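Local coordinates for protein 2-c-methyl-d-erythritol 4-phosphate cytidylyltransferase (Streptococcus pneumoniae, PDB 2VSH) that transfers the cytidylyl group of CTP to D-ribitol 5-phosphate, giving the CDP-activated ribitol used for teichoic acid precursors, at residues H1-G6 with E106-T111; Q129-H134 with P171-C176. All blocks are in the same frame, centred on the assembly; numbering follows the deposited sequence.

Contact 1: residues H1-G6 with E106-T111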
ATOM      1  N   HIS A   1       3.172  -5.823  36.698  1.00 35.34           N
ATOM      2  CA  HIS A   1       1.918  -5.735  35.892  1.00 33.20           C
ATOM      3  C   HIS A   1       1.849  -6.897  34.910  1.00 31.48           C
ATOM      4  O   HIS A   1       2.847  -7.591  34.674  1.00 31.81           O
ATOM      5  CB  HIS A   1       1.841  -4.401  35.147  1.00 32.92           C
ATOM      6  CG  HIS A   1       3.013  -4.141  34.254  1.00 34.29           C
ATOM      7  ND1 HIS A   1       2.997  -4.415  32.900  1.00 36.00           N
ATOM      8  CD2 HIS A   1       4.240  -3.635  34.519  1.00 37.22           C
ATOM      9  CE1 HIS A   1       4.167  -4.090  32.373  1.00 35.55           C
ATOM     10  NE2 HIS A   1       4.937  -3.615  33.334  1.00 37.22           N
ATOM     11  N   MET A   2       0.667  -7.119  34.349  1.00 29.28           N
ATOM     12  CA  MET A   2       0.495  -8.181  33.361  1.00 27.55           C
ATOM     13  C   MET A   2       0.646  -7.672  31.934  1.00 25.44           C
ATOM     14  O   MET A   2       0.359  -6.510  31.653  1.00 25.00           O
ATOM     15  CB  MET A   2      -0.874  -8.839  33.517  1.00 28.01           C
ATOM     16  CG  MET A   2      -1.160  -9.441  34.881  1.00 28.97           C
ATOM     17  SD  MET A   2      -0.151 -10.903  35.195  1.00 32.45           S
ATOM     18  CE  MET A   2      -1.309 -11.838  36.170  1.00 32.12           C
ATOM     19  N   ILE A   3       1.084  -8.556  31.038  1.00 23.64           N
ATOM     20  CA  ILE A   3       1.101  -8.280  29.614  1.00 22.10           C
ATOM     21  C   ILE A   3       0.329  -9.402  28.923  1.00 20.82           C
ATOM     22  O   ILE A   3       0.621 -10.588  29.118  1.00 21.09           O
ATOM     23  CB  ILE A   3       2.537  -8.216  29.031  1.00 21.99           C
ATOM     24  CG1 ILE A   3       3.378  -7.160  29.746  1.00 22.79           C
ATOM     25  CG2 ILE A   3       2.481  -7.920  27.543  1.00 20.20           C
ATOM     26  CD1 ILE A   3       4.886  -7.330  29.547  1.00 25.35           C
ATOM     27  N   TYR A   4      -0.670  -9.018  28.138  1.00 19.97           N
ATOM     28  CA  TYR A   4      -1.497  -9.967  27.402  1.00 19.47           C
ATOM     29  C   TYR A   4      -1.300  -9.777  25.910  1.00 19.11           C
ATOM     30  O   TYR A   4      -0.951  -8.680  25.451  1.00 19.72           O
ATOM     31  CB  TYR A   4      -2.974  -9.760  27.767  1.00 19.07           C
ATOM     32  CG  TYR A   4      -3.251  -9.991  29.249  1.00 19.26           C
ATOM     33  CD1 TYR A   4      -3.229  -8.932  30.162  1.00 18.98           C
ATOM     34  CD2 TYR A   4      -3.489 -11.267  29.731  1.00 14.73           C
ATOM     35  CE1 TYR A   4      -3.476  -9.152  31.543  1.00 20.70           C
ATOM     36  CE2 TYR A   4      -3.724 -11.496  31.082  1.00 20.32           C
ATOM     37  CZ  TYR A   4      -3.719 -10.437  31.981  1.00 20.21           C
ATOM     38  OH  TYR A   4      -3.944 -10.682  33.312  1.00 23.33           O
ATOM     39  N   ALA A   5      -1.503 -10.847  25.145  1.00 19.17           N
ATOM     40  CA  ALA A   5      -1.651 -10.703  23.707  1.00 19.16           C
ATOM     41  C   ALA A   5      -3.142 -10.645  23.417  1.00 19.17           C
ATOM     42  O   ALA A   5      -3.930 -11.402  24.014  1.00 19.34           O
ATOM     43  CB  ALA A   5      -0.993 -11.852  22.947  1.00 18.10           C
ATOM     44  N   GLY A   6      -3.516  -9.727  22.519  1.00 19.32           N
ATOM     45  CA  GLY A   6      -4.898  -9.563  22.046  1.00 18.21           C
ATOM     46  C   GLY A   6      -4.963  -9.811  20.550  1.00 18.78           C
ATOM     47  O   GLY A   6      -4.703  -8.910  19.744  1.00 18.47           O
ATOM     48  N   GLU A 106      -1.852  -0.551  35.074  1.00 27.80           N
ATOM     49  CA  GLU A 106      -0.583  -0.782  34.400  1.00 27.35           C
ATOM     50  C   GLU A 106      -0.594  -2.006  33.484  1.00 25.99           C
ATOM     51  O   GLU A 106       0.320  -2.173  32.679  1.00 25.63           O
ATOM     52  CB  GLU A 106       0.601  -0.815  35.387  1.00 28.89           C
ATOM     53  CG  GLU A 106       0.967   0.570  35.995  1.00 33.09           C
ATOM     54  CD  GLU A 106       1.137   1.677  34.930  1.00 36.01           C
ATOM     55  OE1 GLU A 106       1.881   1.479  33.941  1.00 36.73           O
ATOM     56  OE2 GLU A 106       0.515   2.753  35.078  1.00 39.76           O
ATOM     57  N   ASP A 107      -1.641  -2.826  33.570  1.00 24.95           N
ATOM     58  CA  ASP A 107      -1.763  -4.008  32.705  1.00 23.57           C
ATOM     59  C   ASP A 107      -1.850  -3.615  31.229  1.00 22.60           C
ATOM     60  O   ASP A 107      -2.583  -2.701  30.877  1.00 21.70           O
ATOM     61  CB  ASP A 107      -2.978  -4.862  33.084  1.00 23.65           C
ATOM     62  CG  ASP A 107      -2.855  -5.482  34.459  1.00 26.10           C
ATOM     63  OD1 ASP A 107      -1.718  -5.707  34.929  1.00 28.11           O
ATOM     64  OD2 ASP A 107      -3.901  -5.723  35.095  1.00 27.61           O
ATOM     65  N   ILE A 108      -1.092  -4.313  30.384  1.00 22.05           N
ATOM     66  CA  ILE A 108      -0.919  -3.951  28.979  1.00 21.41           C
ATOM     67  C   ILE A 108      -1.480  -5.043  28.045  1.00 20.58           C
ATOM     68  O   ILE A 108      -1.455  -6.225  28.390  1.00 20.93           O
ATOM     69  CB  ILE A 108       0.590  -3.701  28.701  1.00 22.34           C
ATOM     70  CG1 ILE A 108       1.007  -2.314  29.195  1.00 24.04           C
ATOM     71  CG2 ILE A 108       0.927  -3.843  27.217  1.00 20.49           C
ATOM     72  CD1 ILE A 108       2.503  -2.214  29.483  1.00 28.81           C
ATOM     73  N   VAL A 109      -2.022  -4.648  26.890  1.00 18.99           N
ATOM     74  CA  VAL A 109      -2.400  -5.601  25.857  1.00 18.68           C
ATOM     75  C   VAL A 109      -1.616  -5.308  24.582  1.00 18.15           C
ATOM     76  O   VAL A 109      -1.555  -4.161  24.132  1.00 19.44           O
ATOM     77  CB  VAL A 109      -3.949  -5.670  25.585  1.00 18.10           C
ATOM     78  CG1 VAL A 109      -4.512  -4.343  25.032  1.00 18.60           C
ATOM     79  CG2 VAL A 109      -4.295  -6.824  24.637  1.00 17.40           C
ATOM     80  N   VAL A 110      -0.987  -6.343  24.042  1.00 17.57           N
ATOM     81  CA  VAL A 110      -0.349  -6.280  22.727  1.00 16.96           C
ATOM     82  C   VAL A 110      -1.363  -6.788  21.701  1.00 16.59           C
ATOM     83  O   VAL A 110      -1.545  -7.999  21.555  1.00 16.85           O
ATOM     84  CB  VAL A 110       0.979  -7.116  22.681  1.00 16.64           C
ATOM     85  CG1 VAL A 110       1.650  -7.026  21.294  1.00 17.85           C
ATOM     86  CG2 VAL A 110       1.976  -6.649  23.747  1.00 18.62           C
ATOM     87  N   THR A 111      -2.041  -5.861  21.007  1.00 16.83           N
ATOM     88  CA  THR A 111      -3.047  -6.213  20.008  1.00 16.38           C
ATOM     89  C   THR A 111      -2.420  -6.455  18.636  1.00 16.52           C
ATOM     90  O   THR A 111      -1.478  -5.765  18.246  1.00 16.44           O
ATOM     91  CB  THR A 111      -4.202  -5.157  19.879  1.00 17.74           C
ATOM     92  OG1 THR A 111      -3.711  -3.959  19.259  1.00 16.64           O
ATOM     93  CG2 THR A 111      -4.825  -4.838  21.246  1.00 17.24           C
TER
HETATM   94  O   HOH W   1      -5.286  -8.781  34.489  1.00 16.19           O
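Ile-3 to Gly-6 and Ile-108 to Thr-111 run as neighbouring parallel strands, their short axes 4.4 Å apart and inclined by 28°, paired in the register Ile-3 with Ile-108 through Gly-6 with Thr-111. Four backbone hydrogen bonds join them: Ile-108 N to Met-2 O, Tyr-4 N to Ile-108 O, Val-110 N to Tyr-4 O at 2.7 Å, and Gly-6 N to Val-110 O. Ahead of the strands a carboxylate carries the pairing one step further: Asp-107 OD1 accepts Met-2 N at 2.8 Å, approached from its anti side and 31° out of the carboxylate plane. Asp-107 OD2 takes Thr-104 N, which fixes the rotation of the group, and a water bound by Tyr-4 OH reaches OD2 only weakly. The His-1 ring passes obliquely by the end of Ile-108, CE1 lying 3.8 Å from CD1. On the face bearing Ile-3 and Val-110, the two CG2 methyls meet at 4.0 Å; the Ile-3 branch gets there because it lies opposite the backbone N, with CG1 beside that nitrogen (chi1 -57°). Helix 121-133 covers this face through Ile-128. The other face holds Tyr-4, whose ring edge faces Ile-108 O, CD1 being 3.7 Å away; helix 86-100 packs there. Val-109 CG2 lies 3.7 Å from Gly-6 N, against the backbone where Gly-6 has no side chain. Thr-111 OG1 is hydrogen-bonded to Gln-172 O in the next strand. Parallel strands covered by helices on both faces are characteristic of the Rossmann-like GT-A nucleotidyltransferase core, and the pair leads toward the probable CTP site, where Leu-8 lies close to Thr-111.

Contact 2: residues Q129-H134 with P171-C176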
ATOM      1  N   GLN A 129       8.437  -3.080  25.319  1.00 25.72           N
ATOM      2  CA  GLN A 129       9.420  -2.172  25.894  1.00 27.92           C
ATOM      3  C   GLN A 129       9.016  -0.699  25.721  1.00 27.61           C
ATOM      4  O   GLN A 129       9.053   0.072  26.680  1.00 28.29           O
ATOM      5  CB  GLN A 129      10.799  -2.421  25.281  1.00 28.71           C
ATOM      6  CG  GLN A 129      11.891  -1.510  25.840  1.00 32.30           C
ATOM      7  CD  GLN A 129      13.172  -1.546  25.016  1.00 34.11           C
ATOM      8  OE1 GLN A 129      13.169  -1.988  23.862  1.00 39.11           O
ATOM      9  NE2 GLN A 129      14.268  -1.087  25.604  1.00 38.11           N
ATOM     10  N   LEU A 130       8.644  -0.327  24.497  1.00 26.83           N
ATOM     11  CA  LEU A 130       8.118   1.013  24.191  1.00 27.15           C
ATOM     12  C   LEU A 130       6.864   1.389  25.015  1.00 27.18           C
ATOM     13  O   LEU A 130       6.732   2.537  25.463  1.00 28.28           O
ATOM     14  CB  LEU A 130       7.861   1.135  22.688  1.00 26.04           C
ATOM     15  CG  LEU A 130       8.823   1.809  21.692  1.00 27.48           C
ATOM     16  CD1 LEU A 130      10.164   2.269  22.268  1.00 27.97           C
ATOM     17  CD2 LEU A 130       9.022   0.976  20.454  1.00 24.76           C
ATOM     18  N   ALA A 131       5.969   0.428  25.260  1.00 26.61           N
ATOM     19  CA  ALA A 131       4.761   0.693  26.071  1.00 27.11           C
ATOM     20  C   ALA A 131       5.065   1.169  27.508  1.00 28.70           C
ATOM     21  O   ALA A 131       4.225   1.809  28.148  1.00 29.22           O
ATOM     22  CB  ALA A 131       3.827  -0.523  26.082  1.00 26.03           C
ATOM     23  N   GLN A 132       6.272   0.879  27.998  1.00 29.85           N
ATOM     24  CA  GLN A 132       6.658   1.263  29.358  1.00 32.26           C
ATOM     25  C   GLN A 132       6.762   2.778  29.516  1.00 32.19           C
ATOM     26  O   GLN A 132       6.371   3.315  30.544  1.00 32.51           O
ATOM     27  CB  GLN A 132       7.973   0.594  29.782  1.00 33.20           C
ATOM     28  CG  GLN A 132       7.911  -0.934  29.758  1.00 34.91           C
ATOM     29  CD  GLN A 132       9.255  -1.597  30.067  1.00 36.49           C
ATOM     30  OE1 GLN A 132      10.156  -0.989  30.666  1.00 40.99           O
ATOM     31  NE2 GLN A 132       9.389  -2.859  29.662  1.00 39.71           N
ATOM     32  N   ASN A 133       7.261   3.469  28.495  1.00 31.39           N
ATOM     33  CA  ASN A 133       7.426   4.917  28.605  1.00 32.55           C
ATOM     34  C   ASN A 133       6.529   5.750  27.692  1.00 30.97           C
ATOM     35  O   ASN A 133       6.716   6.960  27.568  1.00 32.22           O
ATOM     36  CB  ASN A 133       8.908   5.306  28.451  1.00 34.38           C
ATOM     37  CG  ASN A 133       9.738   4.184  27.858  1.00 36.47           C
ATOM     38  OD1 ASN A 133       9.339   3.557  26.862  1.00 39.02           O
ATOM     39  ND2 ASN A 133      10.881   3.898  28.477  1.00 37.61           N
ATOM     40  N   HIS A 134       5.545   5.114  27.065  1.00 28.14           N
ATOM     41  CA  HIS A 134       4.628   5.858  26.209  1.00 26.89           C
ATOM     42  C   HIS A 134       3.181   5.464  26.462  1.00 25.67           C
ATOM     43  O   HIS A 134       2.914   4.503  27.183  1.00 25.18           O
ATOM     44  CB  HIS A 134       5.035   5.717  24.744  1.00 26.30           C
ATOM     45  CG  HIS A 134       6.469   6.077  24.489  1.00 27.07           C
ATOM     46  ND1 HIS A 134       6.922   7.380  24.482  1.00 31.12           N
ATOM     47  CD2 HIS A 134       7.558   5.303  24.270  1.00 27.41           C
ATOM     48  CE1 HIS A 134       8.224   7.395  24.242  1.00 31.67           C
ATOM     49  NE2 HIS A 134       8.632   6.147  24.103  1.00 29.82           N
ATOM     50  N   PRO A 171       1.789  -5.245  15.753  1.00 19.03           N
ATOM     51  CA  PRO A 171       1.031  -4.804  16.947  1.00 18.52           C
ATOM     52  C   PRO A 171       0.713  -3.318  17.158  1.00 18.42           C
ATOM     53  O   PRO A 171       1.374  -2.422  16.628  1.00 19.21           O
ATOM     54  CB  PRO A 171       1.872  -5.335  18.125  1.00 19.01           C
ATOM     55  CG  PRO A 171       2.626  -6.467  17.585  1.00 18.99           C
ATOM     56  CD  PRO A 171       2.963  -6.045  16.148  1.00 19.20           C
ATOM     57  N   GLN A 172      -0.340  -3.102  17.936  1.00 17.97           N
ATOM     58  CA  GLN A 172      -0.655  -1.832  18.549  1.00 18.58           C
ATOM     59  C   GLN A 172      -0.832  -2.135  20.032  1.00 18.47           C
ATOM     60  O   GLN A 172      -1.635  -2.998  20.413  1.00 17.41           O
ATOM     61  CB  GLN A 172      -1.923  -1.236  17.937  1.00 18.28           C
ATOM     62  CG  GLN A 172      -1.807  -1.013  16.444  1.00 18.47           C
ATOM     63  CD  GLN A 172      -3.026  -0.347  15.806  1.00 19.37           C
ATOM     64  OE1 GLN A 172      -2.879   0.474  14.907  1.00 21.73           O
ATOM     65  NE2 GLN A 172      -4.223  -0.710  16.255  1.00 19.64           N
ATOM     66  N   THR A 173      -0.064  -1.437  20.863  1.00 19.25           N
ATOM     67  CA  THR A 173       0.123  -1.825  22.259  1.00 19.72           C
ATOM     68  C   THR A 173      -0.186  -0.665  23.209  1.00 20.30           C
ATOM     69  O   THR A 173       0.197   0.479  22.966  1.00 19.69           O
ATOM     70  CB  THR A 173       1.571  -2.357  22.474  1.00 20.58           C
ATOM     71  OG1 THR A 173       1.779  -3.474  21.599  1.00 20.45           O
ATOM     72  CG2 THR A 173       1.820  -2.789  23.927  1.00 20.37           C
ATOM     73  N   PHE A 174      -0.896  -0.971  24.292  1.00 20.63           N
ATOM     74  CA  PHE A 174      -1.359   0.054  25.209  1.00 21.42           C
ATOM     75  C   PHE A 174      -1.915  -0.553  26.499  1.00 21.76           C
ATOM     76  O   PHE A 174      -2.215  -1.740  26.552  1.00 20.78           O
ATOM     77  CB  PHE A 174      -2.416   0.956  24.510  1.00 21.20           C
ATOM     78  CG  PHE A 174      -3.398   0.203  23.653  1.00 20.15           C
ATOM     79  CD1 PHE A 174      -4.388  -0.585  24.227  1.00 21.07           C
ATOM     80  CD2 PHE A 174      -3.336   0.286  22.265  1.00 19.58           C
ATOM     81  CE1 PHE A 174      -5.285  -1.292  23.423  1.00 20.36           C
ATOM     82  CE2 PHE A 174      -4.230  -0.408  21.467  1.00 18.47           C
ATOM     83  CZ  PHE A 174      -5.204  -1.203  22.049  1.00 19.34           C
ATOM     84  N   ARG A 175      -2.064   0.275  27.528  1.00 22.10           N
ATOM     85  CA  ARG A 175      -2.674  -0.161  28.788  1.00 22.68           C
ATOM     86  C   ARG A 175      -4.147  -0.414  28.539  1.00 22.87           C
ATOM     87  O   ARG A 175      -4.816   0.378  27.868  1.00 22.87           O
ATOM     88  CB  ARG A 175      -2.459   0.885  29.882  1.00 23.15           C
ATOM     89  CG  ARG A 175      -1.021   0.919  30.400  1.00 22.22           C
ATOM     90  CD  ARG A 175      -0.605   2.263  30.992  1.00 24.86           C
ATOM     91  NE  ARG A 175       0.853   2.264  31.103  1.00 27.09           N
ATOM     92  CZ  ARG A 175       1.704   2.657  30.151  1.00 27.84           C
ATOM     93  NH1 ARG A 175       1.279   3.137  28.990  1.00 26.84           N
ATOM     94  NH2 ARG A 175       3.002   2.566  30.367  1.00 29.87           N
ATOM     95  N   CYS A 176      -4.632  -1.556  29.021  1.00 23.10           N
ATOM     96  CA  CYS A 176      -6.027  -1.965  28.837  1.00 22.02           C
ATOM     97  C   CYS A 176      -6.996  -0.901  29.341  1.00 22.86           C
ATOM     98  O   CYS A 176      -7.933  -0.563  28.637  1.00 22.59           O
ATOM     99  CB  CYS A 176      -6.293  -3.266  29.592  1.00 21.99           C
ATOM    100  SG  CYS A 176      -5.346  -4.698  29.008  1.00 22.52           S
TER
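Thr-173 is the first residue of 171-176 to meet helix 129-133, whose short axis passes 8.2 Å from that of strand 171-175 at an angle of 38°. Its CB points toward the helix, and CG2, set opposite the backbone N, touches Ala-131 CB at 3.7 Å, methyl against methyl. The hydroxyl is engaged by Asn-127 OD1, one turn earlier in the same helix. Phe-174 points away from the helix, to the far face of the sheet, where its ring meets those of Phe-179 and Phe-201. Arg-175 then supplies the polar half of the contact. Its chain is extended from CG to NE, which carries the guanidinium to the backbone carbonyls of Ala-131 and His-134. NH1 donates to His-134 O at 2.8 Å, with an angle of 160° at the hydrogen; this oxygen lies at the guanidinium edge, and the donor sits in the carbonyl plane. NH2 makes a short but weak bond to Ala-131 O, 2.6 Å long and bent to 126°, the oxygen lying oblique to the group. NE forms a salt bridge with Glu-106, so the guanidinium is held from two directions. Arg-175 is also the N-cap residue of helix 176-184. Strand 165-175 itself runs between strands 108-113 and 136-142, with helix 121-133 packed over the face that carries Thr-173.

Overall arrangement
Contacts 1 and 2 share one seven-stranded sheet, their centres about 8 Å apart: contact 1 joins strands 3-9 and 108-113, and contact 2 sets helix 121-133 on the adjoining strand 165-175. The first is a buried strand pairing of 516 Å², held mainly by backbone bonds; the second is partly buried, 184 Å², and combines one methyl contact with arginine bonds to backbone carbonyls of 129-134. Segments 106-111 and 171-176 are joined directly, by a probable hydrogen bond from Val-109 N to Phe-174 O at 2.9 Å. Helix 121-133 spans both, since Ala-131 also touches Ile-108.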